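Local structure of myosin-2 (Saccharomyces cerevisiae, 6IXO) at residues Ser100-Leu105 with Asn160-Lys165; Val115-Asn120 with Arg387-Val392; Phe208-Tyr213 with Glu268-Thr273. The protein carries organelles and other cargo along actin cables as a class V myosin motor, gripping cargo receptors with the globular tail domain that this chain comprises. All blocks are in the same frame, centred on the assembly; numbering follows the deposited sequence.

Contact 1: Ser100-Leu105 with Asn160-Lys165; sequences SGVFWL and NIWLKK
The indole of Trp162 lies flat against the backbone of helix 97-124 at Gly101. The CA of Gly101 sits over one face of the ring, 3.7 Å from the centroid of the five-membered ring and 25° off its normal, in a CH-pi contact. It is displaced toward the rim, where Trp162 NE1 is 3.4 Å from Gly101 CA. With no side chain on Gly101, the indole can approach its CA closely. Two aliphatic groups meet the six-membered ring obliquely: Val102 CG2 lies 3.6 Å from Trp162 CH2, and Leu105 CD1, at the end of a side chain that crosses the indole at about a right angle, lies 3.6 Å from Trp162 CE3. The ring reaches them because Trp162 CG stands anti to its own backbone N (chi1 -175°), which carries the indole toward helix 97-124. The two helices run nearly antiparallel, at 162°, with the axes of the two short segments 10.5 Å apart. Further out, Trp162 NE1 is hydrogen-bonded to the carbonyl O of Leu97, at the start of helix 97-124, and Met216 of helix 202-218 touches both Trp162 and Val102. Replacing Trp162 with an alanine would probably open a gap beside Gly101, Val102 and Leu105 and leave the Leu97 carbonyl without its indole donor. Chemically this is a buried helix-helix junction within the helical cargo-binding domain, held by apolar and CH-pi packing, with the indole's one polar atom satisfied by a main-chain carbonyl.

Contact 2: Val115-Asn120 with Arg387-Val392; sequences VVFALN and RKFDQV
Phe117 meets Phe389 across this surface contact, the helix supplying a ring face and the loop a methylene group. Val115, two residues earlier in the helix, turns from the loop toward Leu147 and Phe151 of helix 134-180, while Val116 touches Thr386, just before the loop segment. At Phe117 the side chain heads for the loop, its first torsion of 160° placing CG beside the carbonyl carbon. The CB of Phe389 lies over one face of the Phe117 ring, 4.0 Å from the centroid and 23° off the normal, in a CH-pi contact. This methylene is displaced toward the near rim, so its closest ring atom is Phe117 CG, at 3.7 Å. The Phe389 ring itself leads away from Phe117 and packs on Glu110 and Ser113 of helix 97-124 and on Ile59 of helix 53-67; the two phenyl rings are therefore not stacked. In the fold, an extended piece of the long connection between helices 336-350 and 403-415 is laid over the helical body of the cargo-binding domain, its backbone nearest the helix where the CA atoms of Phe117 and Phe389 are 6.5 Å apart. Farther out on the Phe117 ring, CE2 is approached obliquely by the amide NE2 of Gln391, 4.2 Å away. The planes of ring and amide are 27° apart, but Gln391 is poorly ordered and the approach is loose. At the start of the loop segment, Arg387 makes a salt bridge through NH2 with Glu222 OE2.

Contact 3: Phe208-Tyr213 with Glu268-Thr273; sequences FFNSIY and EEWCKT
Helices 202-218 and 254-273 run side by side in the same direction here, 14° from parallel with segment axes 11.5 Å apart, and Trp270 bridges the gap to Phe209, Asn210 and Tyr213. Its side chain leaves the second helix with CG pointing opposite to the backbone N, which carries the ring across to the first helix, its NE1 side toward Asn210 and one face of its six-membered ring against Phe209 CB. That CB lies 3.8 Å from the centroid of the six-membered ring, close to the ring normal, in a CH-pi contact. From there the Phe209 ring leads away; it meets the indole obliquely and packs on Leu233 and Leu234 of helix 223-247. Tyr213 comes instead to the indole's edge, its CB 4.0 Å from Trp270 CZ2.

The polar link lies at the rim of the five-membered ring. Trp270 NE1 donates to Asn210 OD1 at 3.0 Å, and the bond is nearly straight at the hydrogen, 173°. The acceptor lies in the indole plane, but from the carboxamide's side the donor stands above the carbonyl plane. The amide is accordingly turned steeply against the indole, the two planes 80° apart. Asn210 is also close to a bound sulfate ion, which probably comes from the crystallisation liquor. Just beyond the second segment, His274 stacks on the Trp270 ring and makes an edge-to-face contact with Tyr213, adding a third ring beside these two. Within this part of the helical cargo-binding domain, apolar contacts thus take the six-membered ring, while the indole N-H is satisfied by Asn210 OD1 through a bond straight at the hydrogen but poorly aligned with the carbonyl lone pairs.

In the fold
The three contacts are spread along the elongated helical tail domain. Contacts 1 and 2 share helix 97-124, with centres about 24 Å apart; the centre of contact 1 is about 6 Å from the centre of the chain, that of contact 2, a surface site, about 25 Å. Segment 160-165 falls between 115-120 and 387-392, so contacts 1 and 2 cross along the chain. Contact 3, centred about 18 Å from contact 1 and about 33 Å from contact 2, follows contact 1 in sequence. Contact 2 spans all of contact 3 and returns the late part of the chain to an early helix. Contacts 1 and 3 join helices of the Dilute family region.

Contact 1: Ser100-Leu105 with Asn160-Lys165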
loop_
_atom_site.group_PDB
_atom_site.type_symbol
_atom_site.label_atom_id
_atom_site.label_comp_id
_atom_site.label_asym_id
_atom_site.label_seq_id
_atom_site.Cartn_x
_atom_site.Cartn_y
_atom_site.Cartn_z
ATOM N N SER A 100 -2.488 9.372 4.818
ATOM C CA SER A 100 -1.889 10.320 3.859
ATOM C C SER A 100 -1.444 9.598 2.617
ATOM O O SER A 100 -1.547 10.118 1.520
ATOM C CB SER A 100 -0.736 11.084 4.474
ATOM O OG SER A 100 -1.228 11.912 5.520
ATOM N N GLY A 101 -0.948 8.375 2.768
ATOM C CA GLY A 101 -0.523 7.652 1.578
ATOM C C GLY A 101 -1.683 7.294 0.672
ATOM O O GLY A 101 -1.590 7.375 -0.544
ATOM N N VAL A 102 -2.790 6.862 1.252
ATOM C CA VAL A 102 -3.927 6.474 0.419
ATOM C C VAL A 102 -4.493 7.724 -0.288
ATOM O O VAL A 102 -4.870 7.692 -1.477
ATOM C CB VAL A 102 -5.025 5.790 1.271
ATOM C CG1 VAL A 102 -6.257 5.478 0.421
ATOM C CG2 VAL A 102 -4.441 4.447 1.932
ATOM N N PHE A 103 -4.532 8.804 0.473
ATOM C CA PHE A 103 -4.958 10.111 -0.034
ATOM C C PHE A 103 -4.179 10.453 -1.298
ATOM O O PHE A 103 -4.762 10.804 -2.344
ATOM C CB PHE A 103 -4.723 11.174 1.053
ATOM C CG PHE A 103 -5.078 12.584 0.609
ATOM C CD1 PHE A 103 -6.390 13.038 0.703
ATOM C CD2 PHE A 103 -4.082 13.445 0.161
ATOM C CE1 PHE A 103 -6.725 14.347 0.301
ATOM C CE2 PHE A 103 -4.413 14.784 -0.215
ATOM C CZ PHE A 103 -5.731 15.205 -0.132
ATOM N N TRP A 104 -2.849 10.378 -1.216
ATOM C CA TRP A 104 -2.037 10.753 -2.374
ATOM C C TRP A 104 -2.164 9.741 -3.507
ATOM O O TRP A 104 -2.144 10.124 -4.668
ATOM C CB TRP A 104 -0.561 10.967 -1.972
ATOM C CG TRP A 104 -0.428 12.306 -1.357
ATOM C CD1 TRP A 104 -0.176 12.602 -0.061
ATOM C CD2 TRP A 104 -0.663 13.556 -2.020
ATOM N NE1 TRP A 104 -0.203 13.952 0.135
ATOM C CE2 TRP A 104 -0.515 14.569 -1.053
ATOM C CE3 TRP A 104 -0.984 13.909 -3.332
ATOM C CZ2 TRP A 104 -0.665 15.914 -1.359
ATOM C CZ3 TRP A 104 -1.165 15.266 -3.632
ATOM C CH2 TRP A 104 -0.993 16.241 -2.652
ATOM N N LEU A 105 -2.309 8.456 -3.189
ATOM C CA LEU A 105 -2.591 7.481 -4.244
ATOM C C LEU A 105 -3.875 7.844 -4.992
ATOM O O LEU A 105 -3.944 7.735 -6.228
ATOM C CB LEU A 105 -2.707 6.055 -3.644
ATOM C CG LEU A 105 -1.352 5.451 -3.160
ATOM C CD1 LEU A 105 -1.599 4.101 -2.405
ATOM C CD2 LEU A 105 -0.394 5.243 -4.330
ATOM N N ASN A 160 5.378 2.545 -4.404
ATOM C CA ASN A 160 6.521 1.806 -3.836
ATOM C C ASN A 160 7.135 2.465 -2.628
ATOM O O ASN A 160 7.584 1.798 -1.697
ATOM C CB ASN A 160 7.555 1.597 -4.916
ATOM C CG ASN A 160 7.273 0.363 -5.695
ATOM O OD1 ASN A 160 7.539 -0.733 -5.218
ATOM N ND2 ASN A 160 6.658 0.505 -6.870
ATOM N N ILE A 161 7.193 3.781 -2.647
ATOM C CA ILE A 161 7.715 4.518 -1.496
ATOM C C ILE A 161 6.831 4.238 -0.275
ATOM O O ILE A 161 7.307 3.937 0.837
ATOM C CB ILE A 161 7.763 6.009 -1.782
ATOM C CG1 ILE A 161 8.916 6.327 -2.760
ATOM C CG2 ILE A 161 7.924 6.831 -0.480
ATOM C CD1 ILE A 161 8.824 7.772 -3.378
ATOM N N TRP A 162 5.531 4.310 -0.501
ATOM C CA TRP A 162 4.559 4.107 0.568
ATOM C C TRP A 162 4.574 2.676 1.087
ATOM O O TRP A 162 4.579 2.449 2.288
ATOM C CB TRP A 162 3.172 4.434 0.062
ATOM C CG TRP A 162 2.072 4.379 1.116
ATOM C CD1 TRP A 162 1.996 5.114 2.287
ATOM C CD2 TRP A 162 0.906 3.575 1.068
ATOM N NE1 TRP A 162 0.819 4.822 2.943
ATOM C CE2 TRP A 162 0.129 3.886 2.206
ATOM C CE3 TRP A 162 0.427 2.621 0.165
ATOM C CZ2 TRP A 162 -1.090 3.268 2.470
ATOM C CZ3 TRP A 162 -0.809 2.023 0.417
ATOM C CH2 TRP A 162 -1.553 2.349 1.552
ATOM N N LEU A 163 4.562 1.727 0.167
ATOM C CA LEU A 163 4.458 0.325 0.545
ATOM C C LEU A 163 5.702 -0.069 1.375
ATOM O O LEU A 163 5.591 -0.805 2.360
ATOM C CB LEU A 163 4.313 -0.554 -0.703
ATOM C CG LEU A 163 3.869 -2.013 -0.471
ATOM C CD1 LEU A 163 2.699 -2.100 0.514
ATOM C CD2 LEU A 163 3.488 -2.719 -1.785
ATOM N N LYS A 164 6.865 0.450 0.999
ATOM C CA LYS A 164 8.074 0.164 1.774
ATOM C C LYS A 164 7.977 0.722 3.184
ATOM O O LYS A 164 8.367 0.070 4.158
ATOM C CB LYS A 164 9.316 0.723 1.068
ATOM C CG LYS A 164 10.584 0.614 1.963
ATOM C CD LYS A 164 11.877 1.076 1.210
ATOM C CE LYS A 164 12.115 0.255 -0.083
ATOM N NZ LYS A 164 12.369 -1.239 0.163
ATOM N N LYS A 165 7.442 1.924 3.318
ATOM C CA LYS A 165 7.249 2.497 4.650
ATOM C C LYS A 165 6.273 1.669 5.478
ATOM O O LYS A 165 6.486 1.492 6.684
ATOM C CB LYS A 165 6.738 3.959 4.558
ATOM C CG LYS A 165 7.841 4.976 4.163
ATOM C CD LYS A 165 7.136 6.326 3.704
ATOM C CE LYS A 165 8.219 7.337 3.259
ATOM N NZ LYS A 165 9.036 7.776 4.399
#

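Contact 2: Val115-Asn120 with Arg387-Val392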
loop_
_atom_site.group_PDB
_atom_site.type_symbol
_atom_site.label_atom_id
_atom_site.label_comp_id
_atom_site.label_asym_id
_atom_site.label_seq_id
_atom_site.Cartn_x
_atom_site.Cartn_y
_atom_site.Cartn_z
ATOM N N VAL A 115 -5.176 12.724 -17.474
ATOM C CA VAL A 115 -4.249 12.894 -18.585
ATOM C C VAL A 115 -4.572 11.871 -19.663
ATOM O O VAL A 115 -4.563 12.188 -20.850
ATOM C CB VAL A 115 -2.782 12.783 -18.105
ATOM C CG1 VAL A 115 -1.811 12.816 -19.272
ATOM C CG2 VAL A 115 -2.493 13.944 -17.149
ATOM N N VAL A 116 -4.908 10.654 -19.247
ATOM C CA VAL A 116 -5.327 9.626 -20.200
ATOM C C VAL A 116 -6.551 10.092 -20.945
ATOM O O VAL A 116 -6.649 9.951 -22.165
ATOM C CB VAL A 116 -5.627 8.276 -19.476
ATOM C CG1 VAL A 116 -6.376 7.310 -20.416
ATOM C CG2 VAL A 116 -4.337 7.687 -18.991
ATOM N N PHE A 117 -7.484 10.683 -20.204
ATOM C CA PHE A 117 -8.697 11.178 -20.819
ATOM C C PHE A 117 -8.360 12.300 -21.801
ATOM O O PHE A 117 -8.941 12.381 -22.901
ATOM C CB PHE A 117 -9.678 11.681 -19.755
ATOM C CG PHE A 117 -10.723 12.615 -20.295
ATOM C CD1 PHE A 117 -11.848 12.122 -20.928
ATOM C CD2 PHE A 117 -10.567 13.989 -20.191
ATOM C CE1 PHE A 117 -12.807 12.964 -21.427
ATOM C CE2 PHE A 117 -11.530 14.849 -20.701
ATOM C CZ PHE A 117 -12.653 14.334 -21.322
ATOM N N ALA A 118 -7.426 13.171 -21.413
ATOM C CA ALA A 118 -7.147 14.364 -22.250
ATOM C C ALA A 118 -6.430 13.938 -23.523
ATOM O O ALA A 118 -6.652 14.468 -24.589
ATOM C CB ALA A 118 -6.314 15.354 -21.490
ATOM N N LEU A 119 -5.539 12.965 -23.390
ATOM C CA LEU A 119 -4.799 12.452 -24.536
ATOM C C LEU A 119 -5.743 11.830 -25.546
ATOM O O LEU A 119 -5.663 12.102 -26.759
ATOM C CB LEU A 119 -3.746 11.432 -24.063
ATOM C CG LEU A 119 -2.782 10.955 -25.148
ATOM C CD1 LEU A 119 -2.178 12.134 -25.924
ATOM C CD2 LEU A 119 -1.690 10.085 -24.504
ATOM N N ASN A 120 -6.664 11.007 -25.065
ATOM C CA ASN A 120 -7.637 10.406 -25.977
ATOM C C ASN A 120 -8.529 11.456 -26.603
ATOM O O ASN A 120 -8.875 11.361 -27.774
ATOM C CB ASN A 120 -8.502 9.359 -25.274
ATOM C CG ASN A 120 -9.586 8.802 -26.186
ATOM O OD1 ASN A 120 -9.331 7.929 -27.008
ATOM N ND2 ASN A 120 -10.794 9.327 -26.057
ATOM N N ARG A 387 -10.040 5.930 -14.408
ATOM C CA ARG A 387 -11.276 6.612 -14.051
ATOM C C ARG A 387 -11.861 7.367 -15.273
ATOM O O ARG A 387 -11.261 8.326 -15.776
ATOM C CB ARG A 387 -11.003 7.553 -12.857
ATOM C CG ARG A 387 -10.296 6.832 -11.656
ATOM C CD ARG A 387 -10.023 7.766 -10.430
ATOM N NE ARG A 387 -9.775 6.954 -9.224
ATOM C CZ ARG A 387 -9.305 7.390 -8.048
ATOM N NH1 ARG A 387 -8.980 8.669 -7.861
ATOM N NH2 ARG A 387 -9.139 6.518 -7.044
ATOM N N LYS A 388 -12.995 6.903 -15.779
ATOM C CA LYS A 388 -13.652 7.621 -16.888
ATOM C C LYS A 388 -14.011 9.023 -16.418
ATOM O O LYS A 388 -14.598 9.188 -15.354
ATOM C CB LYS A 388 -14.896 6.882 -17.385
ATOM C CG LYS A 388 -14.633 5.429 -17.778
ATOM C CD LYS A 388 -13.541 5.292 -18.852
ATOM C CE LYS A 388 -14.074 5.588 -20.261
ATOM N NZ LYS A 388 -13.148 5.076 -21.318
ATOM N N PHE A 389 -13.629 10.041 -17.181
ATOM C CA PHE A 389 -13.764 11.398 -16.677
ATOM C C PHE A 389 -15.043 12.080 -17.095
ATOM O O PHE A 389 -15.295 12.304 -18.278
ATOM C CB PHE A 389 -12.560 12.242 -17.091
ATOM C CG PHE A 389 -11.663 12.551 -15.952
ATOM C CD1 PHE A 389 -11.761 13.761 -15.291
ATOM C CD2 PHE A 389 -10.777 11.588 -15.471
ATOM C CE1 PHE A 389 -10.958 14.030 -14.189
ATOM C CE2 PHE A 389 -9.974 11.844 -14.372
ATOM C CZ PHE A 389 -10.061 13.070 -13.732
ATOM N N ASP A 390 -15.865 12.393 -16.103
ATOM C CA ASP A 390 -17.013 13.247 -16.326
ATOM C C ASP A 390 -16.620 14.602 -15.772
ATOM O O ASP A 390 -16.074 14.692 -14.673
ATOM C CB ASP A 390 -18.277 12.697 -15.655
ATOM N N GLN A 391 -16.861 15.648 -16.555
ATOM C CA GLN A 391 -16.423 16.984 -16.190
ATOM C C GLN A 391 -17.157 17.445 -14.942
ATOM O O GLN A 391 -18.377 17.583 -14.958
ATOM C CB GLN A 391 -16.655 17.947 -17.353
ATOM C CG GLN A 391 -15.829 17.623 -18.595
ATOM C CD GLN A 391 -14.554 18.449 -18.682
ATOM O OE1 GLN A 391 -14.595 19.647 -18.971
ATOM N NE2 GLN A 391 -13.415 17.813 -18.433
ATOM N N VAL A 392 -16.418 17.662 -13.857
ATOM C CA VAL A 392 -17.032 18.074 -12.593
ATOM C C VAL A 392 -16.861 19.577 -12.330
ATOM O O VAL A 392 -15.790 20.141 -12.583
ATOM C CB VAL A 392 -16.452 17.283 -11.390
ATOM C CG1 VAL A 392 -17.167 17.653 -10.099
ATOM C CG2 VAL A 392 -16.565 15.789 -11.627
#

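Contact 3: Phe208-Tyr213 with Glu268-Thr273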
loop_
_atom_site.group_PDB
_atom_site.type_symbol
_atom_site.label_atom_id
_atom_site.label_comp_id
_atom_site.label_asym_id
_atom_site.label_seq_id
_atom_site.Cartn_x
_atom_site.Cartn_y
_atom_site.Cartn_z
ATOM N N PHE A 208 -3.817 -1.555 12.547
ATOM C CA PHE A 208 -3.046 -1.149 11.374
ATOM C C PHE A 208 -3.686 -1.612 10.064
ATOM O O PHE A 208 -3.858 -0.821 9.124
ATOM C CB PHE A 208 -1.608 -1.701 11.533
ATOM C CG PHE A 208 -0.712 -1.540 10.313
ATOM C CD1 PHE A 208 0.223 -0.522 10.267
ATOM C CD2 PHE A 208 -0.760 -2.448 9.252
ATOM C CE1 PHE A 208 1.105 -0.394 9.153
ATOM C CE2 PHE A 208 0.098 -2.336 8.164
ATOM C CZ PHE A 208 1.036 -1.304 8.112
ATOM N N PHE A 209 -4.007 -2.897 9.976
ATOM C CA PHE A 209 -4.700 -3.390 8.788
ATOM C C PHE A 209 -6.130 -2.815 8.667
ATOM O O PHE A 209 -6.585 -2.477 7.553
ATOM C CB PHE A 209 -4.755 -4.922 8.785
ATOM C CG PHE A 209 -3.489 -5.548 8.340
ATOM C CD1 PHE A 209 -3.188 -5.654 6.987
ATOM C CD2 PHE A 209 -2.554 -6.005 9.280
ATOM C CE1 PHE A 209 -1.984 -6.213 6.558
ATOM C CE2 PHE A 209 -1.344 -6.568 8.866
ATOM C CZ PHE A 209 -1.051 -6.674 7.502
ATOM N N ASN A 210 -6.843 -2.666 9.781
ATOM C CA ASN A 210 -8.149 -1.983 9.686
ATOM C C ASN A 210 -8.063 -0.577 9.087
ATOM O O ASN A 210 -8.964 -0.116 8.371
ATOM C CB ASN A 210 -8.779 -1.856 11.047
ATOM C CG ASN A 210 -9.746 -2.940 11.300
ATOM O OD1 ASN A 210 -10.551 -3.263 10.425
ATOM N ND2 ASN A 210 -9.688 -3.524 12.490
ATOM N N SER A 211 -6.991 0.113 9.437
ATOM C CA SER A 211 -6.802 1.486 8.979
ATOM C C SER A 211 -6.576 1.477 7.472
ATOM O O SER A 211 -7.119 2.315 6.746
ATOM C CB SER A 211 -5.633 2.123 9.730
ATOM O OG SER A 211 -5.422 3.459 9.296
ATOM N N ILE A 212 -5.797 0.510 6.982
ATOM C CA ILE A 212 -5.656 0.383 5.531
ATOM C C ILE A 212 -7.005 0.123 4.900
ATOM O O ILE A 212 -7.392 0.784 3.932
ATOM C CB ILE A 212 -4.704 -0.725 5.161
ATOM C CG1 ILE A 212 -3.290 -0.341 5.611
ATOM C CG2 ILE A 212 -4.655 -0.939 3.637
ATOM C CD1 ILE A 212 -2.288 -1.470 5.442
ATOM N N TYR A 213 -7.739 -0.833 5.459
ATOM C CA TYR A 213 -9.061 -1.142 4.911
ATOM C C TYR A 213 -9.988 0.061 4.843
ATOM O O TYR A 213 -10.596 0.356 3.775
ATOM C CB TYR A 213 -9.715 -2.251 5.779
ATOM C CG TYR A 213 -11.143 -2.548 5.356
ATOM C CD1 TYR A 213 -11.408 -3.453 4.336
ATOM C CD2 TYR A 213 -12.219 -1.937 5.988
ATOM C CE1 TYR A 213 -12.707 -3.754 3.960
ATOM C CE2 TYR A 213 -13.529 -2.230 5.620
ATOM C CZ TYR A 213 -13.762 -3.136 4.601
ATOM O OH TYR A 213 -15.045 -3.448 4.226
ATOM N N GLU A 268 -5.854 -13.972 10.447
ATOM C CA GLU A 268 -6.567 -14.712 9.403
ATOM C C GLU A 268 -8.084 -14.465 9.399
ATOM O O GLU A 268 -8.715 -14.379 8.328
ATOM C CB GLU A 268 -6.242 -16.210 9.563
ATOM C CG GLU A 268 -6.811 -17.145 8.527
ATOM C CD GLU A 268 -6.527 -18.626 8.912
ATOM O OE1 GLU A 268 -6.402 -18.906 10.123
ATOM O OE2 GLU A 268 -6.407 -19.491 8.021
ATOM N N GLU A 269 -8.683 -14.334 10.582
ATOM C CA GLU A 269 -10.137 -14.142 10.672
ATOM C C GLU A 269 -10.482 -12.698 10.225
ATOM O O GLU A 269 -11.521 -12.448 9.652
ATOM C CB GLU A 269 -10.619 -14.414 12.095
ATOM C CG GLU A 269 -10.573 -15.903 12.452
ATOM C CD GLU A 269 -11.744 -16.632 11.839
ATOM O OE1 GLU A 269 -12.810 -15.981 11.589
ATOM O OE2 GLU A 269 -11.625 -17.852 11.614
ATOM N N TRP A 270 -9.581 -11.768 10.506
ATOM C CA TRP A 270 -9.756 -10.404 10.019
ATOM C C TRP A 270 -9.807 -10.417 8.473
ATOM O O TRP A 270 -10.674 -9.756 7.851
ATOM C CB TRP A 270 -8.623 -9.484 10.528
ATOM C CG TRP A 270 -8.740 -8.091 9.960
ATOM C CD1 TRP A 270 -9.420 -7.028 10.499
ATOM C CD2 TRP A 270 -8.189 -7.634 8.730
ATOM N NE1 TRP A 270 -9.318 -5.929 9.672
ATOM C CE2 TRP A 270 -8.556 -6.272 8.585
ATOM C CE3 TRP A 270 -7.397 -8.234 7.742
ATOM C CZ2 TRP A 270 -8.191 -5.513 7.468
ATOM C CZ3 TRP A 270 -7.018 -7.462 6.635
ATOM C CH2 TRP A 270 -7.423 -6.130 6.514
ATOM N N CYS A 271 -8.882 -11.154 7.854
ATOM C CA CYS A 271 -8.827 -11.291 6.388
ATOM C C CYS A 271 -10.145 -11.772 5.841
ATOM O O CYS A 271 -10.658 -11.255 4.838
ATOM C CB CYS A 271 -7.715 -12.256 5.982
ATOM S SG CYS A 271 -6.076 -11.567 6.249
ATOM N N LYS A 272 -10.726 -12.744 6.531
ATOM C CA LYS A 272 -11.983 -13.301 6.100
ATOM C C LYS A 272 -13.154 -12.312 6.115
ATOM O O LYS A 272 -14.067 -12.436 5.324
ATOM C CB LYS A 272 -12.344 -14.528 6.974
ATOM C CG LYS A 272 -11.451 -15.728 6.734
ATOM C CD LYS A 272 -11.864 -16.876 7.648
ATOM C CE LYS A 272 -10.724 -17.855 7.896
ATOM N NZ LYS A 272 -10.466 -18.845 6.810
ATOM N N THR A 273 -13.159 -11.347 7.019
ATOM C CA THR A 273 -14.302 -10.455 7.039
ATOM C C THR A 273 -14.023 -9.159 6.295
ATOM O O THR A 273 -14.882 -8.275 6.248
ATOM C CB THR A 273 -14.716 -10.123 8.455
ATOM O OG1 THR A 273 -13.550 -9.783 9.214
ATOM C CG2 THR A 273 -15.386 -11.324 9.052
#